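Local coordinates for uncharacterized protein (Enterococcus faecalis, PDB 3L1W) that is functionally uncharacterised but belongs to the endonuclease/exonuclease/phosphatase family and may act as a 3'-5' RNA exonuclease, at residues L30-D35 / A54-T59; F126-V131 / L162-F167; Q177-K182 / Y216-G221. All blocks are in the same frame, centred on the assembly; numbering follows the deposited sequence. Where two conformers were deposited one is given.

Interaction 1: L30-D35 / A54-T59; sequences LINFHD and AYTTFT
Asn32, near the end of helix 20-34, lays its carboxamide against the backbone that leaves helix 46-55 and grips it with both ends of the amide. On one side OD1 accepts from the backbone N of Thr57 at 2.9 Å; on the other ND2 donates to the carbonyl O of Tyr55 at 3.0 Å. Asparagine suits this place because one short, flat group offers an acceptor and a donor together, and so it reads the peptide groups before and after Thr56. Neither bond is straight: the angle at the hydrogen is 144° for the first, the second is similarly bent, and the Thr57 donor is tilted 30° from the carbonyl plane of Asn32. With CG anti to its own carbonyl carbon (chi1 -73°), the amide is carried out toward Thr56, whose CA lies 3.1 Å from Asn32 OD1.

The two helices lie against the seven-stranded sheet, one of the two sheets of the DNase I-like fold, and the two amide bonds tie the turn from helix 46-55 into strand 59-64 to helix 20-34. That turn is an ST turn: Thr56 OG1 accepts from the backbone N of Phe58 and also bonds to the backbone O of Leu52.

Beyond it, the Phe58 ring lies against Ile31 and Asp35 at the end of helix 20-34. Ile31 presses its CG2 branch on Phe58 CE1 at 3.5 Å, an oblique approach to the ring, and both side chains also pack on Leu77 of strand 73-78. Asn32 OD1 and Asp35 CA lie at the ring edge. Phenylalanine and the branched isoleucine fill the buried side, whereas at the more exposed side a water donates to Asn32 O and Asp35 OD1 and accepts from Thr57 OG1, 2.7 Å away.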
loop_
_atom_site.group_PDB
_atom_site.type_symbol
_atom_site.label_atom_id
_atom_site.label_comp_id
_atom_site.label_asym_id
_atom_site.label_seq_id
_atom_site.Cartn_x
_atom_site.Cartn_y
_atom_site.Cartn_z
ATOM N N LEU A 30 4.068 9.203 -1.515
ATOM C CA LEU A 30 2.924 8.318 -1.356
ATOM C C LEU A 30 2.247 8.123 -2.704
ATOM O O LEU A 30 1.964 6.995 -3.112
ATOM C CB LEU A 30 1.947 8.893 -0.323
ATOM C CG LEU A 30 0.706 8.069 0.051
ATOM C CD1 LEU A 30 0.155 8.557 1.385
ATOM C CD2 LEU A 30 -0.393 8.125 -1.021
ATOM N N ILE A 31 1.986 9.234 -3.390
ATOM C CA ILE A 31 1.381 9.193 -4.716
ATOM C C ILE A 31 2.229 8.356 -5.679
ATOM O O ILE A 31 1.707 7.491 -6.388
ATOM C CB ILE A 31 1.152 10.631 -5.248
ATOM C CG1 ILE A 31 0.098 11.329 -4.379
ATOM C CG2 ILE A 31 0.751 10.604 -6.724
ATOM C CD1 ILE A 31 0.035 12.852 -4.551
ATOM N N ASN A 32 3.538 8.579 -5.692
ATOM C CA ASN A 32 4.385 7.820 -6.619
ATOM C C ASN A 32 4.376 6.326 -6.339
ATOM O O ASN A 32 4.391 5.514 -7.270
ATOM C CB ASN A 32 5.821 8.319 -6.585
ATOM C CG ASN A 32 5.980 9.661 -7.262
ATOM O OD1 ASN A 32 5.110 10.100 -8.017
ATOM N ND2 ASN A 32 7.102 10.314 -7.004
ATOM N N PHE A 33 4.360 5.981 -5.055
ATOM C CA PHE A 33 4.402 4.583 -4.634
ATOM C C PHE A 33 3.120 3.831 -4.977
ATOM O O PHE A 33 3.168 2.714 -5.487
ATOM C CB PHE A 33 4.703 4.460 -3.140
ATOM C CG PHE A 33 4.634 3.046 -2.633
ATOM C CD1 PHE A 33 5.645 2.145 -2.918
ATOM C CD2 PHE A 33 3.550 2.622 -1.883
ATOM C CE1 PHE A 33 5.580 0.827 -2.452
ATOM C CE2 PHE A 33 3.474 1.304 -1.410
ATOM C CZ PHE A 33 4.482 0.415 -1.700
ATOM N N HIS A 34 1.976 4.436 -4.694
ATOM C CA HIS A 34 0.716 3.775 -5.013
ATOM C C HIS A 34 0.423 3.723 -6.515
ATOM O O HIS A 34 -0.185 2.750 -6.995
ATOM C CB HIS A 34 -0.422 4.332 -4.156
ATOM C CG HIS A 34 -0.246 4.006 -2.706
ATOM N ND1 HIS A 34 -0.620 2.790 -2.173
ATOM C CD2 HIS A 34 0.334 4.698 -1.695
ATOM C CE1 HIS A 34 -0.307 2.759 -0.889
ATOM N NE2 HIS A 34 0.280 3.901 -0.576
ATOM N N ASP A 35 0.869 4.749 -7.242
ATOM C CA ASP A 35 1.032 4.660 -8.689
ATOM C C ASP A 35 -0.263 4.282 -9.412
ATOM O O ASP A 35 -0.261 3.443 -10.319
ATOM C CB ASP A 35 2.120 3.625 -8.989
ATOM C CG ASP A 35 2.617 3.672 -10.417
ATOM O OD1 ASP A 35 2.668 4.763 -11.011
ATOM O OD2 ASP A 35 2.997 2.598 -10.929
ATOM N N ALA A 54 6.387 18.592 -10.104
ATOM C CA ALA A 54 7.833 18.424 -10.013
ATOM C C ALA A 54 8.229 17.100 -9.362
ATOM O O ALA A 54 9.202 16.460 -9.777
ATOM C CB ALA A 54 8.445 19.584 -9.249
ATOM N N TYR A 55 7.463 16.691 -8.354
ATOM C CA TYR A 55 7.875 15.578 -7.495
ATOM C C TYR A 55 7.049 14.302 -7.609
ATOM O O TYR A 55 7.359 13.315 -6.953
ATOM C CB TYR A 55 7.942 16.038 -6.030
ATOM C CG TYR A 55 8.999 17.090 -5.813
ATOM C CD1 TYR A 55 10.337 16.749 -5.776
ATOM C CD2 TYR A 55 8.654 18.425 -5.651
ATOM C CE1 TYR A 55 11.312 17.708 -5.582
ATOM C CE2 TYR A 55 9.624 19.395 -5.454
ATOM C CZ TYR A 55 10.952 19.026 -5.425
ATOM O OH TYR A 55 11.929 19.976 -5.243
ATOM N N THR A 56 6.001 14.311 -8.424
ATOM C CA THR A 56 5.343 13.055 -8.765
ATOM C C THR A 56 5.610 12.722 -10.222
ATOM O O THR A 56 6.081 13.563 -11.008
ATOM C CB THR A 56 3.799 13.047 -8.524
ATOM O OG1 THR A 56 3.140 13.706 -9.614
ATOM C CG2 THR A 56 3.427 13.720 -7.199
ATOM N N THR A 57 5.287 11.488 -10.578
ATOM C CA THR A 57 5.503 10.982 -11.924
ATOM C C THR A 57 4.310 11.273 -12.839
ATOM O O THR A 57 4.333 10.919 -14.014
ATOM C CB THR A 57 5.711 9.466 -11.876
ATOM O OG1 THR A 57 4.582 8.862 -11.235
ATOM C CG2 THR A 57 6.964 9.141 -11.054
ATOM N N PHE A 58 3.291 11.945 -12.310
ATOM C CA PHE A 58 2.016 12.098 -13.024
ATOM C C PHE A 58 1.874 13.348 -13.889
ATOM O O PHE A 58 2.459 14.390 -13.608
ATOM C CB PHE A 58 0.856 12.108 -12.023
ATOM C CG PHE A 58 0.571 10.777 -11.416
ATOM C CD1 PHE A 58 1.338 10.303 -10.373
ATOM C CD2 PHE A 58 -0.473 9.998 -11.885
ATOM C CE1 PHE A 58 1.075 9.055 -9.804
ATOM C CE2 PHE A 58 -0.749 8.755 -11.327
ATOM C CZ PHE A 58 0.034 8.277 -10.285
ATOM N N THR A 59 1.069 13.234 -14.942
ATOM C CA THR A 59 0.583 14.411 -15.655
ATOM C C THR A 59 -0.464 15.056 -14.759
ATOM O O THR A 59 -1.211 14.355 -14.077
ATOM C CB THR A 59 -0.018 14.007 -17.011
ATOM O OG1 THR A 59 1.007 13.399 -17.805
ATOM C CG2 THR A 59 -0.546 15.231 -17.762
HETATM O O HOH W 1 4.735 6.479 -9.878
#

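Interaction 2: F126-V131 / L162-F167; sequences FLVINV and LLMGDF
Strands 126-132 and 161-164 lie side by side as parallel neighbours, a buried contact in the six-stranded sheet of the DNase I-like fold, joined by a crossover that contains helices 138-151 and 153-158. The segments 126-131 and 162-164 run within 11° of parallel, and the backbone ladder runs from Leu162 N to Leu127 O (2.8 Å) through Ile129 and Met164 to Val131 N, which meets Met164 O at 2.7 Å. A last rung, Asp166 N to Val131 O, is more bent, at 141°, where the chain turns a corner at Gly165. Glycine belongs there: a side chain would collide with Val131 O, and its backbone angles suit no other residue well. Gly165 to Asn168 form the Gly-Asp-Phe-Asn sequence familiar from this family, consistent with a place at the active-site end of the sheet.

On the face toward helix 138-151, Val131 carries much of the packing. Its CG2, anti to the carbonyl carbon, meets Leu163 CD1 at 3.4 Å, tighter than usual van der Waals contact, and the same leucine methyl touches Ile129 CG2 at 3.9 Å. The other branch of Val131, CG1, anti to the backbone N (chi1 175°), lies over one face of the Phe167 ring as a CH-pi contact, 4.1 Å from the centroid. Beta-branched residues suit the extended chain, and the two branches of Val131 serve two partners.

The reverse face turns toward strand 38-44 of the other sheet. Leu162 CD1 approaches the Phe126 ring obliquely, with CE2 4.0 Å away, while the selenomethionine Met164 runs past Val128 and touches Cys40. Asn130, on this face, bonds to Ile41 O and Gln42. Past the corner, Asp166 sits among polar side chains and bonds to Asn7 and the backbone N of Asn168. Amide and carboxylate are thus each fixed in rotation by two directed bonds.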
loop_
_atom_site.group_PDB
_atom_site.type_symbol
_atom_site.label_atom_id
_atom_site.label_comp_id
_atom_site.label_asym_id
_atom_site.label_seq_id
_atom_site.Cartn_x
_atom_site.Cartn_y
_atom_site.Cartn_z
ATOM N N PHE A 126 -14.528 7.530 -20.446
ATOM C CA PHE A 126 -15.229 7.645 -19.172
ATOM C C PHE A 126 -15.009 9.030 -18.575
ATOM O O PHE A 126 -14.024 9.710 -18.890
ATOM C CB PHE A 126 -14.800 6.553 -18.189
ATOM C CG PHE A 126 -13.351 6.621 -17.789
ATOM C CD1 PHE A 126 -12.370 6.047 -18.589
ATOM C CD2 PHE A 126 -12.968 7.245 -16.612
ATOM C CE1 PHE A 126 -11.032 6.100 -18.220
ATOM C CE2 PHE A 126 -11.635 7.303 -16.230
ATOM C CZ PHE A 126 -10.660 6.731 -17.040
ATOM N N LEU A 127 -15.937 9.439 -17.717
ATOM C CA LEU A 127 -15.896 10.760 -17.104
ATOM C C LEU A 127 -15.381 10.698 -15.669
ATOM O O LEU A 127 -15.813 9.846 -14.884
ATOM C CB LEU A 127 -17.302 11.375 -17.121
ATOM C CG LEU A 127 -17.475 12.733 -16.452
ATOM C CD1 LEU A 127 -16.662 13.797 -17.168
ATOM C CD2 LEU A 127 -18.954 13.114 -16.439
ATOM N N VAL A 128 -14.448 11.592 -15.335
ATOM C CA VAL A 128 -13.997 11.757 -13.944
ATOM C C VAL A 128 -14.390 13.149 -13.448
ATOM O O VAL A 128 -14.118 14.144 -14.119
ATOM C CB VAL A 128 -12.481 11.605 -13.830
ATOM C CG1 VAL A 128 -12.017 11.892 -12.392
ATOM C CG2 VAL A 128 -12.045 10.210 -14.272
ATOM N N ILE A 129 -15.032 13.220 -12.281
ATOM C CA ILE A 129 -15.434 14.497 -11.697
ATOM C C ILE A 129 -14.798 14.616 -10.317
ATOM O O ILE A 129 -15.054 13.797 -9.448
ATOM C CB ILE A 129 -16.968 14.598 -11.529
ATOM C CG1 ILE A 129 -17.690 14.332 -12.861
ATOM C CG2 ILE A 129 -17.351 15.963 -10.971
ATOM C CD1 ILE A 129 -19.213 14.184 -12.719
ATOM N N ASN A 130 -13.966 15.637 -10.138
ATOM C CA ASN A 130 -13.268 15.893 -8.878
ATOM C C ASN A 130 -14.141 16.786 -8.008
ATOM O O ASN A 130 -14.397 17.939 -8.358
ATOM C CB ASN A 130 -11.926 16.573 -9.160
ATOM C CG ASN A 130 -11.050 16.687 -7.922
ATOM O OD1 ASN A 130 -11.540 16.630 -6.798
ATOM N ND2 ASN A 130 -9.749 16.863 -8.132
ATOM N N VAL A 131 -14.597 16.231 -6.886
ATOM C CA VAL A 131 -15.524 16.883 -5.969
ATOM C C VAL A 131 -14.826 17.526 -4.763
ATOM O O VAL A 131 -14.035 16.877 -4.090
ATOM C CB VAL A 131 -16.504 15.820 -5.406
ATOM C CG1 VAL A 131 -17.405 16.425 -4.345
ATOM C CG2 VAL A 131 -17.337 15.205 -6.547
ATOM N N LEU A 162 -16.946 8.444 -12.749
ATOM C CA LEU A 162 -16.338 8.337 -11.422
ATOM C C LEU A 162 -16.469 9.706 -10.763
ATOM O O LEU A 162 -15.876 10.690 -11.222
ATOM C CB LEU A 162 -14.853 7.952 -11.517
ATOM C CG LEU A 162 -14.551 6.642 -12.250
ATOM C CD1 LEU A 162 -13.058 6.516 -12.572
ATOM C CD2 LEU A 162 -15.040 5.456 -11.436
ATOM N N LEU A 163 -17.283 9.767 -9.718
ATOM C CA LEU A 163 -17.540 11.003 -8.992
ATOM C C LEU A 163 -16.764 10.898 -7.686
ATOM O O LEU A 163 -17.152 10.146 -6.789
ATOM C CB LEU A 163 -19.046 11.133 -8.722
ATOM C CG LEU A 163 -19.552 12.333 -7.915
ATOM C CD1 LEU A 163 -19.418 13.635 -8.704
ATOM C CD2 LEU A 163 -21.019 12.123 -7.491
HETATM N N MSE A 164 -15.655 11.630 -7.585
HETATM C CA MSE A 164 -14.668 11.348 -6.540
HETATM C C MSE A 164 -14.248 12.600 -5.818
HETATM O O MSE A 164 -13.954 13.609 -6.441
HETATM C CB MSE A 164 -13.399 10.754 -7.164
HETATM C CG MSE A 164 -13.655 9.763 -8.259
HETATM SE SE MSE A 164 -11.985 9.157 -9.072
HETATM C CE MSE A 164 -11.314 8.167 -7.571
ATOM N N GLY A 165 -14.176 12.532 -4.501
ATOM C CA GLY A 165 -13.575 13.630 -3.778
ATOM C C GLY A 165 -14.070 13.810 -2.363
ATOM O O GLY A 165 -14.593 12.892 -1.730
ATOM N N ASP A 166 -13.884 15.027 -1.883
ATOM C CA ASP A 166 -14.199 15.384 -0.519
ATOM C C ASP A 166 -15.587 16.022 -0.484
ATOM O O ASP A 166 -15.776 17.168 -0.920
ATOM C CB ASP A 166 -13.122 16.341 -0.014
ATOM C CG ASP A 166 -13.332 16.756 1.426
ATOM O OD1 ASP A 166 -14.424 16.511 1.990
ATOM O OD2 ASP A 166 -12.390 17.344 1.996
ATOM N N PHE A 167 -16.566 15.272 0.012
ATOM C CA PHE A 167 -17.950 15.738 0.052
ATOM C C PHE A 167 -18.210 16.604 1.273
ATOM O O PHE A 167 -19.257 17.248 1.359
ATOM C CB PHE A 167 -18.935 14.556 0.053
ATOM C CG PHE A 167 -19.084 13.888 -1.283
ATOM C CD1 PHE A 167 -20.338 13.727 -1.862
ATOM C CD2 PHE A 167 -17.978 13.413 -1.956
ATOM C CE1 PHE A 167 -20.467 13.104 -3.102
ATOM C CE2 PHE A 167 -18.106 12.797 -3.193
ATOM C CZ PHE A 167 -19.348 12.650 -3.759
#

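Interaction 3: Q177-K182 / Y216-G221; sequences QLVQKK and YIYVKG. With SO4 (sulfate ion), chain J.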
loop_
_atom_site.group_PDB
_atom_site.type_symbol
_atom_site.label_atom_id
_atom_site.label_comp_id
_atom_site.label_asym_id
_atom_site.label_seq_id
_atom_site.Cartn_x
_atom_site.Cartn_y
_atom_site.Cartn_z
ATOM N N GLN A 177 -28.043 11.300 -0.599
ATOM C CA GLN A 177 -29.301 10.776 -1.122
ATOM C C GLN A 177 -29.475 11.204 -2.571
ATOM O O GLN A 177 -29.938 10.435 -3.415
ATOM C CB GLN A 177 -30.492 11.243 -0.275
ATOM C CG GLN A 177 -30.550 10.591 1.098
ATOM C CD GLN A 177 -30.599 9.075 1.016
ATOM O OE1 GLN A 177 -29.667 8.384 1.437
ATOM N NE2 GLN A 177 -31.682 8.550 0.457
ATOM N N LEU A 178 -29.082 12.439 -2.872
ATOM C CA LEU A 178 -29.187 12.950 -4.235
ATOM C C LEU A 178 -28.241 12.193 -5.162
ATOM O O LEU A 178 -28.615 11.743 -6.254
ATOM C CB LEU A 178 -28.863 14.444 -4.269
ATOM C CG LEU A 178 -28.830 15.096 -5.652
ATOM C CD1 LEU A 178 -30.190 14.993 -6.313
ATOM C CD2 LEU A 178 -28.396 16.548 -5.537
ATOM N N VAL A 179 -26.997 12.080 -4.730
ATOM C CA VAL A 179 -25.982 11.384 -5.510
ATOM C C VAL A 179 -26.379 9.921 -5.781
ATOM O O VAL A 179 -26.170 9.405 -6.873
ATOM C CB VAL A 179 -24.614 11.495 -4.810
ATOM C CG1 VAL A 179 -23.613 10.506 -5.390
ATOM C CG2 VAL A 179 -24.101 12.938 -4.901
ATOM N N GLN A 180 -27.004 9.280 -4.801
ATOM C CA GLN A 180 -27.323 7.860 -4.903
ATOM C C GLN A 180 -28.491 7.533 -5.841
ATOM O O GLN A 180 -28.751 6.360 -6.140
ATOM C CB GLN A 180 -27.519 7.266 -3.504
ATOM C CG GLN A 180 -26.197 7.215 -2.734
ATOM C CD GLN A 180 -26.372 6.910 -1.261
ATOM O OE1 GLN A 180 -27.419 6.403 -0.836
ATOM N NE2 GLN A 180 -25.342 7.218 -0.466
ATOM N N LYS A 181 -29.184 8.561 -6.322
ATOM C CA LYS A 181 -30.169 8.360 -7.382
ATOM C C LYS A 181 -29.487 7.799 -8.634
ATOM O O LYS A 181 -30.083 7.015 -9.369
ATOM C CB LYS A 181 -30.883 9.674 -7.717
ATOM C CG LYS A 181 -31.640 10.306 -6.555
ATOM C CD LYS A 181 -32.976 9.642 -6.330
ATOM C CE LYS A 181 -33.868 10.497 -5.439
ATOM N NZ LYS A 181 -35.309 10.135 -5.582
ATOM N N LYS A 182 -28.236 8.198 -8.876
ATOM C CA LYS A 182 -27.525 7.787 -10.089
ATOM C C LYS A 182 -26.235 6.994 -9.850
ATOM O O LYS A 182 -25.780 6.278 -10.741
ATOM C CB LYS A 182 -27.216 8.998 -10.979
ATOM C CG LYS A 182 -28.448 9.653 -11.601
ATOM C CD LYS A 182 -28.070 10.879 -12.419
ATOM C CE LYS A 182 -29.310 11.654 -12.870
ATOM N NZ LYS A 182 -30.137 10.875 -13.828
ATOM N N TYR A 216 -15.258 10.228 -0.694
ATOM C CA TYR A 216 -16.029 9.178 -1.354
ATOM C C TYR A 216 -15.578 8.934 -2.782
ATOM O O TYR A 216 -15.110 9.847 -3.471
ATOM C CB TYR A 216 -17.517 9.548 -1.387
ATOM C CG TYR A 216 -18.151 9.582 -0.022
ATOM C CD1 TYR A 216 -18.902 8.509 0.444
ATOM C CD2 TYR A 216 -17.974 10.674 0.815
ATOM C CE1 TYR A 216 -19.468 8.530 1.710
ATOM C CE2 TYR A 216 -18.521 10.698 2.082
ATOM C CZ TYR A 216 -19.269 9.632 2.519
ATOM O OH TYR A 216 -19.820 9.666 3.773
ATOM N N ILE A 217 -15.743 7.689 -3.221
ATOM C CA ILE A 217 -15.619 7.349 -4.625
ATOM C C ILE A 217 -16.950 6.750 -5.051
ATOM O O ILE A 217 -17.277 5.614 -4.700
ATOM C CB ILE A 217 -14.456 6.367 -4.883
ATOM C CG1 ILE A 217 -13.124 7.023 -4.518
ATOM C CG2 ILE A 217 -14.449 5.904 -6.340
ATOM C CD1 ILE A 217 -11.907 6.083 -4.723
ATOM N N TYR A 218 -17.723 7.542 -5.787
ATOM C CA TYR A 218 -19.026 7.112 -6.293
ATOM C C TYR A 218 -18.882 6.666 -7.742
ATOM O O TYR A 218 -18.167 7.299 -8.529
ATOM C CB TYR A 218 -20.045 8.260 -6.196
ATOM C CG TYR A 218 -20.765 8.339 -4.866
ATOM C CD1 TYR A 218 -21.832 7.497 -4.592
ATOM C CD2 TYR A 218 -20.401 9.278 -3.902
ATOM C CE1 TYR A 218 -22.511 7.563 -3.382
ATOM C CE2 TYR A 218 -21.074 9.361 -2.682
ATOM C CZ TYR A 218 -22.130 8.498 -2.433
ATOM O OH TYR A 218 -22.814 8.560 -1.245
ATOM N N VAL A 219 -19.569 5.588 -8.101
ATOM C CA VAL A 219 -19.423 5.030 -9.437
ATOM C C VAL A 219 -20.748 4.872 -10.164
ATOM O O VAL A 219 -21.786 4.598 -9.554
ATOM C CB VAL A 219 -18.677 3.671 -9.403
ATOM C CG1 VAL A 219 -17.291 3.838 -8.769
ATOM C CG2 VAL A 219 -19.484 2.626 -8.652
ATOM N N LYS A 220 -20.699 5.068 -11.477
ATOM C CA LYS A 220 -21.818 4.754 -12.359
ATOM C C LYS A 220 -21.252 4.075 -13.593
ATOM O O LYS A 220 -20.427 4.653 -14.301
ATOM C CB LYS A 220 -22.595 6.015 -12.754
ATOM C CG LYS A 220 -23.580 5.816 -13.920
ATOM C CD LYS A 220 -23.959 7.152 -14.521
ATOM C CE LYS A 220 -24.641 7.013 -15.874
ATOM N NZ LYS A 220 -23.673 6.714 -16.966
ATOM N N GLY A 221 -21.674 2.837 -13.831
ATOM C CA GLY A 221 -21.227 2.088 -14.994
ATOM C C GLY A 221 -19.920 1.344 -14.790
ATOM O O GLY A 221 -19.186 1.092 -15.750
HETATM S S SO4 J . -32.710 13.152 -14.154
HETATM O O1 SO4 J . -31.773 14.155 -13.656
HETATM O O2 SO4 J . -32.105 12.405 -15.254
HETATM O O3 SO4 J . -33.059 12.240 -13.069
HETATM O O4 SO4 J . -33.923 13.810 -14.631
#
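Tyr218 reaches from strand 215-220 to the end of helix 174-179, and its side chain can be followed outward. CB starts toward the helix; with CG anti to the carbonyl carbon (chi1 -87°), the ring is placed so that one face is turned to Val179. CG and CD1 each sit 3.6 Å from Val179 CG1, a methyl centred over the ring 3.5 Å from its centroid and only 7° off the normal, a well-formed CH-pi contact. Valine suits the place because its branch at CB presents a methyl squarely, with CG1 anti to the backbone N. Farther along, CE1 meets Gln180 CG obliquely at 3.8 Å. At the tip, OH accepts from Gln180 NE2 at 3.0 Å; the amide nitrogen comes in at the ring edge along a nearly straight bond (168°), with the hydroxyl in the amide plane. The same OH is bonded to His176 ND1. Gln180 can get there because its chain is extended beyond CG.

Other neighbours finish the setting: Phe167 meets the Tyr218 ring, and Val179 also packs on Leu163 and Met145, so the helix end is seated on the six-stranded sheet of the DNase I-like fold. Lys220 CB lies 3.8 Å from Lys182 O, while its NZ bonds to Ile156 O and Tyr159 O. Lys182 NZ donates to a sulfate, probably from the crystallisation liquor.

Tyrosine thus serves two chemistries in one residue: an apolar face takes a methyl, and the hydroxyl is held by two polar partners, fixing how the ring is turned.

The contacts come in series along the chain: interaction 1 closes before interaction 2 opens, and interaction 2 before interaction 3. Interactions 2 and 3, centres 10 Å apart, share the six-stranded sheet, in which strand 161-164 lies between 126-132 and 215-220. They meet directly through Leu163 O and Tyr218 N (2.8 Å) and through Phe167 packing on Tyr218. Interaction 1 belongs to helices 20-34 and 46-55 beside the other sheet; its centre is 19 Å from that of interaction 2 and 27 Å from that of interaction 3, which lies on the opposite side of the chain's centre. Interaction 2 thus occupies the core between two peripheral helix contacts, one for each sheet of the sandwich.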